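Local structure of aminopeptidase C (Lactobacillus rhamnosus, 4K7C) at residues A[213-216]-A[217-221]. The protein is a cysteine aminopeptidase of the papain-like peptidase clan that probably removes residues from the amino-terminal end of peptides. Residues are numbered along the deposited sequence; the frame is centred on the assembly and turned at random.
Sequences RILA and YTLGN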
ATOM      1  N   ARG A 213     -24.914  19.361 -24.139  1.00 16.45           N
ATOM      2  CA  ARG A 213     -23.644  19.916 -23.740  1.00 15.52           C
ATOM      3  C   ARG A 213     -23.067  19.308 -22.431  1.00 14.84           C
ATOM      4  O   ARG A 213     -21.881  19.036 -22.353  1.00 16.40           O
ATOM      5  CB  ARG A 213     -23.752  21.405 -23.683  1.00 15.89           C
ATOM      6  CG  ARG A 213     -22.502  22.045 -23.126  1.00 17.38           C
ATOM      7  CD  ARG A 213     -22.471  23.516 -23.388  1.00 17.35           C
ATOM      8  NE  ARG A 213     -23.440  24.306 -22.685  1.00 17.72           N
ATOM      9  CZ  ARG A 213     -24.521  24.837 -23.305  1.00 23.15           C
ATOM     10  NH1 ARG A 213     -25.337  25.653 -22.653  1.00 22.95           N
ATOM     11  NH2 ARG A 213     -24.812  24.502 -24.592  1.00 21.42           N
ATOM     12  N   ILE A 214     -23.927  19.072 -21.447  1.00 15.39           N
ATOM     13  CA  ILE A 214     -23.514  18.361 -20.201  1.00 14.76           C
ATOM     14  C   ILE A 214     -22.981  16.970 -20.494  1.00 14.52           C
ATOM     15  O   ILE A 214     -21.943  16.564 -20.010  1.00 13.90           O
ATOM     16  CB  ILE A 214     -24.728  18.278 -19.205  1.00 16.40           C
ATOM     17  CG1 ILE A 214     -25.073  19.681 -18.725  1.00 19.31           C
ATOM     18  CG2 ILE A 214     -24.432  17.268 -18.097  1.00 16.67           C
ATOM     19  CD1 ILE A 214     -26.418  19.790 -18.014  1.00 18.46           C
ATOM     20  N   LEU A 215     -23.645  16.254 -21.403  1.00 14.85           N
ATOM     21  CA  LEU A 215     -23.156  14.939 -21.805  1.00 14.77           C
ATOM     22  C   LEU A 215     -21.927  14.945 -22.709  1.00 14.99           C
ATOM     23  O   LEU A 215     -21.077  14.122 -22.585  1.00 14.08           O
ATOM     24  CB  LEU A 215     -24.314  14.180 -22.427  1.00 14.09           C
ATOM     25  CG  LEU A 215     -25.434  13.940 -21.472  1.00 14.62           C
ATOM     26  CD1 LEU A 215     -26.667  13.460 -22.216  1.00 15.32           C
ATOM     27  CD2 LEU A 215     -25.140  12.886 -20.405  1.00 16.17           C
ATOM     28  N   ALA A 216     -21.816  15.932 -23.610  1.00 15.50           N
ATOM     29  CA  ALA A 216     -20.643  16.037 -24.477  1.00 14.86           C
ATOM     30  C   ALA A 216     -19.441  16.361 -23.609  1.00 15.81           C
ATOM     31  O   ALA A 216     -18.332  15.757 -23.741  1.00 15.00           O
ATOM     32  CB  ALA A 216     -20.905  17.102 -25.516  1.00 16.26           C
ATOM     33  N   TYR A 217     -19.640  17.256 -22.655  1.00 15.43           N
ATOM     34  CA  TYR A 217     -18.505  17.596 -21.759  1.00 14.83           C
ATOM     35  C   TYR A 217     -18.084  16.397 -20.874  1.00 15.10           C
ATOM     36  O   TYR A 217     -16.887  16.198 -20.619  1.00 15.22           O
ATOM     37  CB  TYR A 217     -18.844  18.732 -20.843  1.00 13.43           C
ATOM     38  CG  TYR A 217     -18.742  20.113 -21.443  1.00 13.97           C
ATOM     39  CD1 TYR A 217     -18.664  20.317 -22.828  1.00 12.73           C
ATOM     40  CD2 TYR A 217     -18.859  21.222 -20.643  1.00 15.30           C
ATOM     41  CE1 TYR A 217     -18.622  21.607 -23.398  1.00 13.64           C
ATOM     42  CE2 TYR A 217     -18.786  22.503 -21.190  1.00 16.41           C
ATOM     43  CZ  TYR A 217     -18.706  22.696 -22.559  1.00 15.65           C
ATOM     44  OH  TYR A 217     -18.628  23.981 -23.022  1.00 15.65           O
ATOM     45  N   THR A 218     -19.053  15.676 -20.345  1.00 14.99           N
ATOM     46  CA  THR A 218     -18.768  14.521 -19.462  1.00 15.60           C
ATOM     47  C   THR A 218     -18.277  13.279 -20.141  1.00 14.79           C
ATOM     48  O   THR A 218     -17.467  12.558 -19.587  1.00 15.47           O
ATOM     49  CB  THR A 218     -19.939  14.191 -18.528  1.00 15.69           C
ATOM     50  OG1 THR A 218     -21.189  14.057 -19.215  1.00 14.62           O
ATOM     51  CG2 THR A 218     -20.034  15.288 -17.475  1.00 15.87           C
ATOM     52  N   LEU A 219     -18.830  13.008 -21.325  1.00 14.64           N
ATOM     53  CA  LEU A 219     -18.712  11.716 -21.980  1.00 14.50           C
ATOM     54  C   LEU A 219     -17.994  11.741 -23.326  1.00 15.14           C
ATOM     55  O   LEU A 219     -17.514  10.670 -23.751  1.00 15.73           O
ATOM     56  CB  LEU A 219     -20.113  11.151 -22.178  1.00 16.43           C
ATOM     57  CG  LEU A 219     -20.966  10.935 -20.907  1.00 13.69           C
ATOM     58  CD1 LEU A 219     -22.289  10.315 -21.290  1.00 16.74           C
ATOM     59  CD2 LEU A 219     -20.236  10.069 -19.864  1.00 14.37           C
ATOM     60  N   GLY A 220     -17.865  12.928 -23.909  1.00 15.48           N
ATOM     61  CA  GLY A 220     -17.263  13.131 -25.262  1.00 17.17           C
ATOM     62  C   GLY A 220     -18.342  13.285 -26.360  1.00 16.91           C
ATOM     63  O   GLY A 220     -19.551  13.173 -26.162  1.00 16.35           O
ATOM     64  N   ASN A 221     -17.837  13.560 -27.552  1.00 19.19           N
ATOM     65  CA  ASN A 221     -18.682  13.682 -28.721  1.00 17.07           C
ATOM     66  C   ASN A 221     -18.915  12.316 -29.322  1.00 19.27           C
ATOM     67  O   ASN A 221     -17.968  11.567 -29.655  1.00 21.74           O
ATOM     68  CB  ASN A 221     -17.996  14.492 -29.778  1.00 16.89           C
ATOM     69  CG  ASN A 221     -17.679  15.905 -29.373  1.00 18.57           C
ATOM     70  OD1 ASN A 221     -18.469  16.627 -28.716  1.00 17.19           O
ATOM     71  ND2 ASN A 221     -16.453  16.259 -29.639  1.00 21.52           N
TER
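Arg213 sets its CG over one face of the Tyr217 ring, one turn on at the C-terminal end of helix 197-219. This CG sits 4.0 Å from the ring centroid, displaced toward the rim, in a CH-pi contact, while CD lies beside the phenol OH, 3.9 Å from it. A chi1 of 174°, which puts CG opposite the backbone N, carries the arginine alongside the ring; the chain then bends at chi3, and NE hydrogen-bonds Phe343 O and NH1 Asn344 O, both of the second subunit. An alanine in place of Tyr217 would remove the ring and would probably leave a gap beside Arg213 CG and against Leu342 of the second subunit. Thr218 folds back on its own helix: OG1, between N and the carbonyl carbon at chi1 51°, gives Ile214 O a 2.7 Å hydrogen bond, and Thr218 N reaches the same oxygen from the opposite face of the carbonyl plane. Leu215 and Leu219 run side by side, CD2 to CD1 3.9 Å, and both pack on Leu172 and Phe101. The helix stops after Leu219; Gly220 N still bonds Ala216 O (2.9 Å), and its positive phi, where a side chain would jam, turns the chain away. Gln27 of the second subunit bonds both Ala216 O and Asn221 OD1, so this helix end turns leucines into its own subunit and commits the Arg213 guanidinium, Ala216 O and Asn221 OD1 to the subunit interface.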